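Local coordinates for protein transposable element Tc3 transposase (Caenorhabditis elegans, PDB 1U78) that binds specifically to the ends of the Tc3 inverted repeats and makes the double-strand breaks that excise the element, which would then be inserted into a target sequence, at residues R64-V69 and L97-R102. The protein carries 1 engineered substitution. Sequence-based numbering, arbitrary orientation.
Sequences RDERNV and LNVIKR. With nucleotides of chain B.
V99 reaches from helix 93-102 into the angle between E66 and V69, one turn apart on helix 63-75. Its two methyls divide the work. V99 CG1, placed anti to the backbone N (chi1 168°), lies 3.9 Å from V69 CG1 and also meets the CG methylene of E66, while V99 CG2 lies beside E66 OE2, 3.5 Å away. V69 CG1 has a second neighbour in I100 CG1, 3.8 Å away, and those two side chains cross at about a right angle. I83 packs on both V69 and I100, so the apolar patch continues onto helix 80-86.

At the more exposed margin, E66 bends at chi2 and carries its carboxylate past V99 to R102. OE2 comes to the edge of the guanidinium, near its plane, and the two flat groups stand 82° apart. At 3.7 Å from E66 OE2 to R102 NH1 this is a long salt bridge; K59 is the stronger partner of the same oxygen, and R102 NH2 pairs with a DNA phosphate. A glutamine here, lacking the negative charge, would probably leave the neighbouring positive ends of K59 and R102 without the counter-charge they share.

L97 points away from helix 63-75, its CD1 packing 3.5 Å from OP2 of DG4 of chain B, and N98 nearby touches a thymine base. Helix 63-75 thus packs, at -72°, across the recognition helix of a three-helix helix-turn-helix subdomain, the second of the transposase's bipartite DNA-binding region.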
loop_
_atom_site.group_PDB
_atom_site.type_symbol
_atom_site.label_atom_id
_atom_site.label_comp_id
_atom_site.label_asym_id
_atom_site.label_seq_id
_atom_site.Cartn_x
_atom_site.Cartn_y
_atom_site.Cartn_z
ATOM N N ARG C 64 11.507 8.050 -18.196
ATOM C CA ARG C 64 12.201 9.075 -18.972
ATOM C C ARG C 64 12.484 10.295 -18.096
ATOM O O ARG C 64 13.634 10.618 -17.830
ATOM C CB ARG C 64 11.389 9.472 -20.218
ATOM C CG ARG C 64 12.224 9.960 -21.421
ATOM C CD ARG C 64 11.402 10.409 -22.655
ATOM N NE ARG C 64 10.164 9.636 -22.818
ATOM C CZ ARG C 64 9.529 9.407 -23.973
ATOM N NH1 ARG C 64 9.986 9.885 -25.130
ATOM N NH2 ARG C 64 8.416 8.688 -23.969
ATOM N N ASP C 65 11.426 10.949 -17.633
ATOM C CA ASP C 65 11.550 12.154 -16.827
ATOM C C ASP C 65 12.537 11.956 -15.680
ATOM O O ASP C 65 13.441 12.770 -15.487
ATOM C CB ASP C 65 10.179 12.581 -16.298
ATOM C CG ASP C 65 9.163 12.836 -17.419
ATOM O OD1 ASP C 65 9.560 13.343 -18.502
ATOM O OD2 ASP C 65 7.942 12.570 -17.289
ATOM N N GLU C 66 12.374 10.862 -14.940
ATOM C CA GLU C 66 13.317 10.485 -13.895
ATOM C C GLU C 66 14.762 10.512 -14.439
ATOM O O GLU C 66 15.616 11.220 -13.902
ATOM C CB GLU C 66 12.926 9.124 -13.289
ATOM C CG GLU C 66 12.687 9.161 -11.777
ATOM C CD GLU C 66 11.537 8.281 -11.262
ATOM O OE1 GLU C 66 11.195 7.248 -11.895
ATOM O OE2 GLU C 66 10.979 8.613 -10.188
ATOM N N ARG C 67 15.005 9.790 -15.538
ATOM C CA ARG C 67 16.323 9.715 -16.183
ATOM C C ARG C 67 16.876 11.081 -16.612
ATOM O O ARG C 67 18.065 11.340 -16.466
ATOM C CB ARG C 67 16.282 8.737 -17.369
ATOM C CG ARG C 67 17.640 8.148 -17.791
ATOM C CD ARG C 67 17.599 6.852 -18.655
ATOM N NE ARG C 67 16.323 6.564 -19.337
ATOM C CZ ARG C 67 15.876 7.171 -20.448
ATOM N NH1 ARG C 67 16.582 8.138 -21.026
ATOM N NH2 ARG C 67 14.707 6.818 -20.980
ATOM N N ASN C 68 16.020 11.952 -17.134
ATOM C CA ASN C 68 16.444 13.305 -17.482
ATOM C C ASN C 68 16.768 14.128 -16.243
ATOM O O ASN C 68 17.765 14.854 -16.214
ATOM C CB ASN C 68 15.383 14.033 -18.306
ATOM C CG ASN C 68 15.059 13.330 -19.609
ATOM O OD1 ASN C 68 15.943 12.858 -20.325
ATOM N ND2 ASN C 68 13.772 13.261 -19.924
ATOM N N VAL C 69 15.922 14.011 -15.221
ATOM C CA VAL C 69 16.139 14.715 -13.965
ATOM C C VAL C 69 17.517 14.370 -13.436
ATOM O O VAL C 69 18.291 15.266 -13.109
ATOM C CB VAL C 69 15.050 14.393 -12.923
ATOM C CG1 VAL C 69 15.529 14.675 -11.510
ATOM C CG2 VAL C 69 13.818 15.197 -13.209
ATOM N N LEU C 97 13.483 16.461 -6.038
ATOM C CA LEU C 97 14.498 16.246 -5.015
ATOM C C LEU C 97 14.492 14.820 -4.494
ATOM O O LEU C 97 15.545 14.246 -4.217
ATOM C CB LEU C 97 14.287 17.206 -3.858
ATOM C CG LEU C 97 14.952 18.557 -4.054
ATOM C CD1 LEU C 97 14.429 19.510 -2.997
ATOM C CD2 LEU C 97 16.472 18.425 -3.978
ATOM N N ASN C 98 13.293 14.263 -4.363
ATOM C CA ASN C 98 13.122 12.880 -3.956
ATOM C C ASN C 98 13.789 11.930 -4.945
ATOM O O ASN C 98 14.490 10.998 -4.544
ATOM C CB ASN C 98 11.635 12.559 -3.795
ATOM C CG ASN C 98 11.120 12.852 -2.389
ATOM O OD1 ASN C 98 11.868 13.289 -1.501
ATOM N ND2 ASN C 98 9.832 12.605 -2.179
ATOM N N VAL C 99 13.586 12.197 -6.236
ATOM C CA VAL C 99 14.216 11.434 -7.299
ATOM C C VAL C 99 15.732 11.563 -7.216
ATOM O O VAL C 99 16.442 10.557 -7.197
ATOM C CB VAL C 99 13.720 11.899 -8.665
ATOM C CG1 VAL C 99 14.576 11.317 -9.789
ATOM C CG2 VAL C 99 12.261 11.520 -8.840
ATOM N N ILE C 100 16.222 12.798 -7.142
ATOM C CA ILE C 100 17.660 13.035 -7.056
ATOM C C ILE C 100 18.284 12.290 -5.873
ATOM O O ILE C 100 19.364 11.710 -6.010
ATOM C CB ILE C 100 17.982 14.547 -7.002
ATOM C CG1 ILE C 100 17.570 15.222 -8.312
ATOM C CG2 ILE C 100 19.472 14.776 -6.703
ATOM C CD1 ILE C 100 17.473 16.726 -8.240
ATOM N N LYS C 101 17.591 12.304 -4.730
ATOM C CA LYS C 101 18.057 11.644 -3.502
ATOM C C LYS C 101 18.023 10.112 -3.610
ATOM O O LYS C 101 18.878 9.426 -3.041
ATOM C CB LYS C 101 17.242 12.118 -2.286
ATOM C CG LYS C 101 17.731 11.587 -0.931
ATOM C CD LYS C 101 17.305 12.489 0.221
ATOM C CE LYS C 101 16.694 11.685 1.354
ATOM N NZ LYS C 101 17.739 11.105 2.241
ATOM N N ARG C 102 17.041 9.589 -4.345
ATOM C CA ARG C 102 16.903 8.148 -4.576
ATOM C C ARG C 102 18.038 7.563 -5.427
ATOM O O ARG C 102 18.254 6.353 -5.413
ATOM C CB ARG C 102 15.563 7.839 -5.245
ATOM C CG ARG C 102 14.364 7.771 -4.309
ATOM C CD ARG C 102 13.071 7.439 -5.038
ATOM N NE ARG C 102 11.893 8.095 -4.471
ATOM C CZ ARG C 102 10.911 8.658 -5.183
ATOM N NH1 ARG C 102 10.944 8.681 -6.522
ATOM N NH2 ARG C 102 9.883 9.208 -4.542
ATOM P P DG B 4 17.145 22.705 -3.753
ATOM O OP1 DG B 4 16.794 22.736 -5.190
ATOM O OP2 DG B 4 16.028 22.563 -2.800
ATOM O "O5'" DG B 4 18.229 21.544 -3.466
ATOM C "C5'" DG B 4 19.271 21.627 -2.464
ATOM C "C4'" DG B 4 18.872 21.171 -1.055
ATOM O "O4'" DG B 4 17.937 22.115 -0.477
ATOM C "C3'" DG B 4 18.212 19.799 -0.878
ATOM O "O3'" DG B 4 19.060 18.940 -0.091
ATOM C "C2'" DG B 4 16.868 20.099 -0.192
ATOM C "C1'" DG B 4 17.125 21.446 0.461
ATOM N N9 DG B 4 15.952 22.287 0.709
ATOM C C8 DG B 4 15.071 22.778 -0.223
ATOM N N7 DG B 4 14.118 23.519 0.268
ATOM C C5 DG B 4 14.380 23.528 1.629
ATOM C C6 DG B 4 13.675 24.170 2.679
ATOM O O6 DG B 4 12.652 24.875 2.594
ATOM N N1 DG B 4 14.272 23.920 3.921
ATOM C C2 DG B 4 15.407 23.152 4.114
ATOM N N2 DG B 4 15.847 23.019 5.373
ATOM N N3 DG B 4 16.071 22.550 3.133
ATOM C C4 DG B 4 15.506 22.779 1.918
#